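Local structure of acetyltransferase, GNAT family (Listeria monocytogenes str. 4b, 2OH1) at residues Ala68-Glu73 / Gly79-Arg84; Leu12-Arg17 / Ile118-Gln123. The protein probably catalyses the transfer of an acetyl group from acetyl-coenzyme A to an acceptor substrate. All blocks are in the same frame, centred on the assembly; numbering follows the deposited sequence.

Interaction 1 of 2, residues Ala68-Glu73 / Gly79-Arg84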
ATOM      1  N   ALA A  68      -3.603   1.647   7.545  1.00 15.18           N
ATOM      2  CA  ALA A  68      -2.615   1.404   8.610  1.00 14.04           C
ATOM      3  C   ALA A  68      -1.697   2.595   8.705  1.00 14.53           C
ATOM      4  O   ALA A  68      -1.250   3.105   7.663  1.00 13.95           O
ATOM      5  CB  ALA A  68      -1.816   0.161   8.306  1.00 15.25           C
ATOM      6  N   LEU A  69      -1.444   3.086   9.925  1.00 14.00           N
ATOM      7  CA  LEU A  69      -0.627   4.231  10.192  1.00 12.76           C
ATOM      8  C   LEU A  69       0.643   3.792  10.904  1.00 15.29           C
ATOM      9  O   LEU A  69       0.611   2.960  11.791  1.00 14.57           O
ATOM     10  CB  LEU A  69      -1.395   5.175  11.117  1.00 11.18           C
ATOM     11  CG  LEU A  69      -2.745   5.660  10.541  1.00 13.42           C
ATOM     12  CD1 LEU A  69      -3.394   6.647  11.588  1.00 16.09           C
ATOM     13  CD2 LEU A  69      -2.600   6.257   9.165  1.00 15.93           C
ATOM     14  N   PHE A  70       1.742   4.443  10.555  1.00 13.56           N
ATOM     15  CA  PHE A  70       3.104   4.095  11.034  1.00 13.31           C
ATOM     16  C   PHE A  70       3.640   5.390  11.623  1.00 14.12           C
ATOM     17  O   PHE A  70       3.814   6.375  10.890  1.00 13.21           O
ATOM     18  CB  PHE A  70       3.952   3.572   9.862  1.00 14.38           C
ATOM     19  CG  PHE A  70       3.405   2.317   9.302  1.00 13.08           C
ATOM     20  CD1 PHE A  70       2.354   2.356   8.392  1.00 12.88           C
ATOM     21  CD2 PHE A  70       3.894   1.099   9.735  1.00 15.65           C
ATOM     22  CE1 PHE A  70       1.799   1.162   7.931  1.00 14.24           C
ATOM     23  CE2 PHE A  70       3.314  -0.118   9.244  1.00 15.72           C
ATOM     24  CZ  PHE A  70       2.267  -0.050   8.362  1.00 17.62           C
ATOM     25  N   GLU A  71       3.811   5.405  12.944  1.00 14.13           N
ATOM     26  CA  GLU A  71       4.150   6.617  13.685  1.00 14.21           C
ATOM     27  C   GLU A  71       5.448   6.458  14.491  1.00 15.16           C
ATOM     28  O   GLU A  71       5.751   5.351  14.970  1.00 16.44           O
ATOM     29  CB  GLU A  71       2.974   6.997  14.586  1.00 13.78           C
ATOM     30  CG  GLU A  71       1.715   7.365  13.836  1.00 15.94           C
ATOM     31  CD  GLU A  71       0.508   7.533  14.768  1.00 19.50           C
ATOM     32  OE1 GLU A  71       0.330   6.737  15.691  1.00 19.38           O
ATOM     33  OE2 GLU A  71      -0.277   8.482  14.535  1.00 19.69           O
ATOM     34  N   THR A  72       6.109   7.568  14.768  1.00 16.68           N
ATOM     35  CA  THR A  72       7.212   7.540  15.729  1.00 15.94           C
ATOM     36  C   THR A  72       6.638   7.574  17.143  1.00 17.85           C
ATOM     37  O   THR A  72       5.479   7.931  17.322  1.00 19.75           O
ATOM     38  CB  THR A  72       8.150   8.733  15.513  1.00 15.50           C
ATOM     39  OG1 THR A  72       7.434   9.942  15.811  1.00 16.68           O
ATOM     40  CG2 THR A  72       8.665   8.776  14.052  1.00 16.63           C
ATOM     41  N   GLU A  73       7.483   7.249  18.131  1.00 19.50           N
ATOM     42  CA  GLU A  73       7.078   7.302  19.548  1.00 24.20           C
ATOM     43  C   GLU A  73       6.579   8.687  19.933  1.00 27.19           C
ATOM     44  O   GLU A  73       5.655   8.809  20.715  1.00 30.24           O
ATOM     45  CB  GLU A  73       8.220   6.875  20.475  1.00 27.31           C
ATOM     46  CG  GLU A  73       7.903   7.136  21.944  1.00 31.63           C
ATOM     47  N   GLY A  79       4.332   7.083   7.876  1.00 14.05           N
ATOM     48  CA  GLY A  79       3.761   6.489   6.688  1.00 16.33           C
ATOM     49  C   GLY A  79       2.333   6.056   6.899  1.00 13.05           C
ATOM     50  O   GLY A  79       1.857   5.957   8.057  1.00 13.31           O
ATOM     51  N   ALA A  80       1.642   5.847   5.790  1.00 13.98           N
ATOM     52  CA  ALA A  80       0.295   5.311   5.802  1.00 14.59           C
ATOM     53  C   ALA A  80       0.127   4.397   4.632  1.00 15.30           C
ATOM     54  O   ALA A  80       0.644   4.687   3.547  1.00 14.99           O
ATOM     55  CB  ALA A  80      -0.748   6.446   5.793  1.00 17.05           C
HETATM   56  N   MSE A  81      -0.640   3.351   4.831  1.00 13.87           N
HETATM   57  CA  MSE A  81      -0.877   2.356   3.841  1.00 15.00           C
HETATM   58  C   MSE A  81      -2.372   2.098   3.680  1.00 16.31           C
HETATM   59  O   MSE A  81      -3.067   1.888   4.677  1.00 14.56           O
HETATM   60  CB  MSE A  81      -0.190   1.103   4.252  1.00 15.05           C
HETATM   61  CG  MSE A  81      -0.381  -0.056   3.323  1.00 15.95           C
HETATM   62 SE   MSE A  81       0.728  -1.606   3.654  0.75 16.39          SE
HETATM   63  CE  MSE A  81       0.085  -1.979   5.376  1.00 17.26           C
ATOM     64  N   ILE A  82      -2.809   2.099   2.423  0.50 14.37           N
ATOM     65  CA  ILE A  82      -4.161   1.800   2.008  0.50 13.76           C
ATOM     66  C   ILE A  82      -4.178   0.404   1.462  0.50 17.28           C
ATOM     67  O   ILE A  82      -3.480   0.006   0.498  0.50 14.38           O
ATOM     68  CB  ILE A  82      -4.704   2.827   0.976  0.50 14.31           C
ATOM     69  CG1 ILE A  82      -4.513   4.279   1.483  0.50 19.39           C
ATOM     70  CG2 ILE A  82      -6.180   2.500   0.695  0.50 21.15           C
ATOM     71  CD1 ILE A  82      -4.939   4.576   2.954  0.50 19.14           C
ATOM     72  N   ILE A  83      -4.992  -0.396   2.081  1.00 20.88           N
ATOM     73  CA  ILE A  83      -5.257  -1.654   1.443  1.00 24.19           C
ATOM     74  C   ILE A  83      -6.726  -1.860   1.089  1.00 25.43           C
ATOM     75  O   ILE A  83      -7.616  -1.073   1.464  1.00 25.69           O
ATOM     76  CB  ILE A  83      -4.817  -2.748   2.296  1.00 24.52           C
ATOM     77  CG1 ILE A  83      -5.829  -3.003   3.402  1.00 25.49           C
ATOM     78  CG2 ILE A  83      -3.427  -2.505   2.857  1.00 25.61           C
ATOM     79  CD1 ILE A  83      -5.326  -4.217   4.248  1.00 28.37           C
ATOM     80  N   ARG A  84      -6.973  -2.928   0.385  1.00 22.25           N
ATOM     81  CA  ARG A  84      -8.322  -3.371   0.218  1.00 18.82           C
ATOM     82  C   ARG A  84      -8.330  -4.815   0.719  1.00 21.11           C
ATOM     83  O   ARG A  84      -7.488  -5.620   0.279  1.00 21.97           O
ATOM     84  CB  ARG A  84      -8.754  -3.322  -1.217  1.00 21.95           C
ATOM     85  CG  ARG A  84      -8.901  -1.922  -1.754  1.00 28.55           C
ATOM     86  CD  ARG A  84      -9.774  -1.009  -0.811  1.00 34.64           C
ATOM     87  NE  ARG A  84     -10.357   0.064  -1.619  1.00 30.83           N
ATOM     88  CZ  ARG A  84     -11.432  -0.052  -2.377  1.00 22.07           C
ATOM     89  NH1 ARG A  84     -12.136  -1.177  -2.417  1.00 31.51           N
ATOM     90  NH2 ARG A  84     -11.821   0.966  -3.109  1.00 28.87           N
TER

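Interaction 2 of 2, residues Leu12-Arg17 / Ile118-Gln123. With EDO (1,2-ethanediol), chain G.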
ATOM      1  N   LEU A  12      15.567   2.334  13.072  1.00 22.10           N
ATOM      2  CA  LEU A  12      14.721   3.243  13.849  1.00 21.50           C
ATOM      3  C   LEU A  12      13.367   2.530  14.175  1.00 19.60           C
ATOM      4  O   LEU A  12      12.891   1.708  13.401  1.00 19.12           O
ATOM      5  CB  LEU A  12      14.454   4.553  13.038  1.00 24.07           C
ATOM      6  CG  LEU A  12      15.705   5.256  12.454  1.00 30.90           C
ATOM      7  CD1 LEU A  12      15.416   6.274  11.322  1.00 28.53           C
ATOM      8  CD2 LEU A  12      16.540   5.902  13.609  1.00 30.40           C
ATOM      9  N   GLU A  13      12.729   2.882  15.270  1.00 20.34           N
ATOM     10  CA  GLU A  13      11.520   2.210  15.743  1.00 18.55           C
ATOM     11  C   GLU A  13      10.227   3.020  15.392  1.00 18.56           C
ATOM     12  O   GLU A  13      10.217   4.245  15.497  1.00 20.71           O
ATOM     13  CB  GLU A  13      11.589   2.017  17.269  1.00 26.05           C
ATOM     14  N   PHE A  14       9.170   2.317  14.977  1.00 18.51           N
ATOM     15  CA  PHE A  14       7.877   2.919  14.638  1.00 17.14           C
ATOM     16  C   PHE A  14       6.780   2.063  15.243  1.00 20.02           C
ATOM     17  O   PHE A  14       6.970   0.866  15.457  1.00 26.51           O
ATOM     18  CB  PHE A  14       7.643   3.013  13.085  1.00 17.34           C
ATOM     19  CG  PHE A  14       8.724   3.782  12.351  1.00 14.48           C
ATOM     20  CD1 PHE A  14       9.913   3.131  11.987  1.00 15.01           C
ATOM     21  CD2 PHE A  14       8.607   5.174  12.091  1.00 14.94           C
ATOM     22  CE1 PHE A  14      10.927   3.787  11.350  1.00 15.08           C
ATOM     23  CE2 PHE A  14       9.698   5.852  11.468  1.00 15.19           C
ATOM     24  CZ  PHE A  14      10.829   5.132  11.082  1.00 16.49           C
ATOM     25  N   LEU A  15       5.651   2.689  15.513  1.00 17.22           N
ATOM     26  CA  LEU A  15       4.486   2.064  16.023  1.00 16.01           C
ATOM     27  C   LEU A  15       3.429   2.002  14.936  1.00 16.62           C
ATOM     28  O   LEU A  15       3.250   2.962  14.208  1.00 17.43           O
ATOM     29  CB  LEU A  15       3.906   2.896  17.183  1.00 17.93           C
ATOM     30  CG  LEU A  15       4.920   3.150  18.332  1.00 26.67           C
ATOM     31  CD1 LEU A  15       4.375   4.193  19.291  1.00 33.10           C
ATOM     32  CD2 LEU A  15       5.251   1.832  19.015  1.00 38.51           C
ATOM     33  N   VAL A  16       2.757   0.859  14.828  0.50 14.85           N
ATOM     34  CA  VAL A  16       1.730   0.646  13.806  0.50 16.13           C
ATOM     35  C   VAL A  16       0.357   0.491  14.445  0.50 16.98           C
ATOM     36  O   VAL A  16       0.183  -0.251  15.396  0.50 16.09           O
ATOM     37  CB  VAL A  16       2.015  -0.605  12.906  0.50 16.93           C
ATOM     38  CG1 VAL A  16       2.351  -1.842  13.720  0.50 16.14           C
ATOM     39  CG2 VAL A  16       0.807  -0.868  11.958  0.50 13.81           C
ATOM     40  N   ARG A  17      -0.635   1.181  13.892  1.00 13.28           N
ATOM     41  CA  ARG A  17      -2.011   1.026  14.346  1.00 15.56           C
ATOM     42  C   ARG A  17      -2.943   1.249  13.166  1.00 13.41           C
ATOM     43  O   ARG A  17      -2.602   1.939  12.177  1.00 14.31           O
ATOM     44  CB  ARG A  17      -2.331   2.005  15.481  1.00 13.89           C
ATOM     45  CG  ARG A  17      -2.371   3.438  15.043  1.00 15.24           C
ATOM     46  CD  ARG A  17      -2.473   4.426  16.188  1.00 13.26           C
ATOM     47  NE  ARG A  17      -2.347   5.817  15.775  1.00 15.00           N
ATOM     48  CZ  ARG A  17      -3.359   6.557  15.375  1.00 14.29           C
ATOM     49  NH1 ARG A  17      -4.588   6.079  15.327  1.00 13.88           N
ATOM     50  NH2 ARG A  17      -3.139   7.827  15.033  1.00 15.28           N
ATOM     51  N   ILE A 118      14.704   4.549   3.985  1.00 17.92           N
ATOM     52  CA  ILE A 118      15.045   3.583   4.999  1.00 16.13           C
ATOM     53  C   ILE A 118      14.271   2.264   4.711  1.00 12.98           C
ATOM     54  O   ILE A 118      14.203   1.406   5.580  1.00 17.58           O
ATOM     55  CB  ILE A 118      14.817   4.097   6.468  1.00 17.92           C
ATOM     56  CG1 ILE A 118      13.375   4.494   6.759  1.00 20.45           C
ATOM     57  CG2 ILE A 118      15.780   5.290   6.762  1.00 19.42           C
ATOM     58  CD1 ILE A 118      13.106   4.855   8.240  1.00 19.24           C
ATOM     59  N   SER A 119      13.668   2.188   3.520  1.00 15.49           N
ATOM     60  CA  SER A 119      12.812   1.034   3.128  1.00 14.37           C
ATOM     61  C   SER A 119      11.686   0.818   4.134  1.00 15.78           C
ATOM     62  O   SER A 119      11.313  -0.311   4.527  1.00 16.55           O
ATOM     63  CB  SER A 119      13.643  -0.236   2.875  1.00 18.22           C
ATOM     64  OG  SER A 119      14.498  -0.056   1.743  1.00 20.38           O
ATOM     65  N   LEU A 120      11.123   1.922   4.647  1.00 13.24           N
ATOM     66  CA  LEU A 120       9.966   1.795   5.501  1.00 13.99           C
ATOM     67  C   LEU A 120       8.812   1.037   4.797  1.00 12.07           C
ATOM     68  O   LEU A 120       8.096   0.294   5.458  1.00 13.81           O
ATOM     69  CB  LEU A 120       9.547   3.202   5.997  1.00 14.89           C
ATOM     70  CG  LEU A 120       8.385   3.241   6.993  1.00 16.53           C
ATOM     71  CD1 LEU A 120       8.765   2.566   8.272  1.00 17.46           C
ATOM     72  CD2 LEU A 120       7.922   4.728   7.229  1.00 18.75           C
ATOM     73  N   SER A 121       8.696   1.205   3.476  1.00 12.75           N
ATOM     74  CA  SER A 121       7.640   0.534   2.711  1.00 13.44           C
ATOM     75  C   SER A 121       7.765  -0.978   2.859  1.00 13.43           C
ATOM     76  O   SER A 121       6.755  -1.643   2.831  1.00 13.67           O
ATOM     77  CB  SER A 121       7.664   0.964   1.231  1.00 17.02           C
ATOM     78  OG  SER A 121       8.939   0.737   0.681  1.00 23.53           O
ATOM     79  N   LYS A 122       8.976  -1.511   2.984  1.00 13.89           N
ATOM     80  CA  LYS A 122       9.147  -2.969   3.117  1.00 13.63           C
ATOM     81  C   LYS A 122       8.471  -3.433   4.397  1.00 15.14           C
ATOM     82  O   LYS A 122       7.797  -4.455   4.432  1.00 14.74           O
ATOM     83  CB  LYS A 122      10.620  -3.336   3.164  1.00 17.44           C
ATOM     84  CG  LYS A 122      10.875  -4.842   3.264  1.00 18.44           C
ATOM     85  CD  LYS A 122      12.347  -5.147   3.261  1.00 25.19           C
ATOM     86  CE  LYS A 122      12.642  -6.605   2.895  1.00 38.73           C
ATOM     87  NZ  LYS A 122      14.094  -6.903   3.047  1.00 50.52           N
ATOM     88  N   GLN A 123       8.638  -2.677   5.475  1.00 14.38           N
ATOM     89  CA  GLN A 123       8.059  -3.026   6.748  1.00 14.03           C
ATOM     90  C   GLN A 123       6.551  -2.763   6.771  1.00 16.79           C
ATOM     91  O   GLN A 123       5.815  -3.453   7.484  1.00 16.69           O
ATOM     92  CB  GLN A 123       8.725  -2.277   7.911  1.00 17.33           C
ATOM     93  CG  GLN A 123      10.227  -2.436   8.006  1.00 20.48           C
ATOM     94  CD  GLN A 123      10.668  -3.890   7.926  1.00 24.51           C
ATOM     95  OE1 GLN A 123      10.082  -4.751   8.563  1.00 29.87           O
ATOM     96  NE2 GLN A 123      11.689  -4.162   7.115  1.00 29.30           N
TER
HETATM   97  C1  EDO G 181      15.354  -3.218   0.314  1.00 55.19           C
HETATM   98  O1  EDO G 181      15.806  -2.335   1.356  1.00 50.59           O
HETATM   99  C2  EDO G 181      14.708  -4.453   0.939  1.00 61.36           C
HETATM  100  O2  EDO G 181      15.057  -5.714   0.349  1.00 57.03           O

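Interaction 1 of 2, residues Ala68-Glu73 / Gly79-Arg84
A68 and M81 are joined by two backbone hydrogen bonds: A68 N to M81 O, nearly straight at 166°, and M81 N to A68 O, both donors lying in the carbonyl plane. F70 and G79 form a second two-bond ring, in which F70 N reaches G79 O over 2.9 Å with the donor tilted 31° from the plane of the G79 carbonyl. Between these hydrogen-bonded pairs sits the non-hydrogen-bonded pair L69 and A80, where the A80 CA hydrogen points at A68 O, CA to O 3.3 Å. This alternation is that of a regular antiparallel beta hairpin, strands 67-71 and 77-84, in the central sheet of the GNAT fold.

Apolar packing divides between the two faces. A68, F70 and M81 face helix 120-134, touching F127, M124 and A128. M81, a selenomethionine, bends at chi3 (62°) and brings CE to A68 CB at 4.1 Å and to the edge of the F70 ring at CZ. The single methyl of A68 is compact enough to touch both M81 CE and F127 of the helix. Since G79 has no side chain, the F70 ring edge settles beside its backbone, CD1 to G79 O 3.7 Å. On the other face, L69 CD2 meets A80 CB at 3.9 Å.

Interaction 2 of 2, residues Leu12-Arg17 / Ile118-Gln123
The ring of F14 takes the methyl CD1 of L120 on one face, a CH-pi contact 4.1 Å from CD1 to the ring centroid and 18° off the ring normal. That methyl sits toward the rim, 3.9 Å from F14 CD1. A second methyl, I118 CD1, arrives obliquely at the far end of the ring, 3.7 Å from F14 CZ. F115 adds an edge-to-face partner from the loop before the helix.

The branched residues reach the ring in different ways. L120 holds CG anti to its backbone N (chi1 -176°), which carries the isobutyl group off the first turn of helix 120-134 toward strand 12-18. I118 reaches from the loop in the direction opposite to F14, its CG1 lying between the backbone N and the carbonyl carbon and its CD1 extended beyond. L12 crosses I118 at about a right angle, CD1 to CD1 4.1 Å.

Helix 120-134 follows strand 103-111 and its loop, where GNAT enzymes bind the pyrophosphate of acetyl-coenzyme A. An unidentified ligand bonded to S119 N and S121 OG probably comes from the crystallisation liquor; such molecules often mark pockets, so it hints at best at that site. S119 OG shares a hydrogen bond with O1 of a 1,2-ethanediol, 2.7 Å away, probably of the same origin.

No hydrogen bond joins these segments: the ring offers a broad flat surface to compact methyls, and cohesion rests on dispersion and on keeping apolar surface from water, chiefly at buried F14 and L120, with L12 at the open margin.

From the N terminus, strand 12-18 supplies the first half of interaction 2, whose partner at 118-123 comes only after 100 intervening residues. Inside that long loop lies interaction 1, closed between 68-73 and 79-84 with only five residues between its segments, two of them already strand; the two contacts are nested and do not cross. They also touch: strand 12-18 is the sheet neighbour of strand 67-71, with probable hydrogen bonds from L15 N to E71 O and from L69 N to R17 O. Helix 120-134 ties them together further, since its start meets strand 12-18 while later turns lie over the hairpin face bearing A68, F70 and M81.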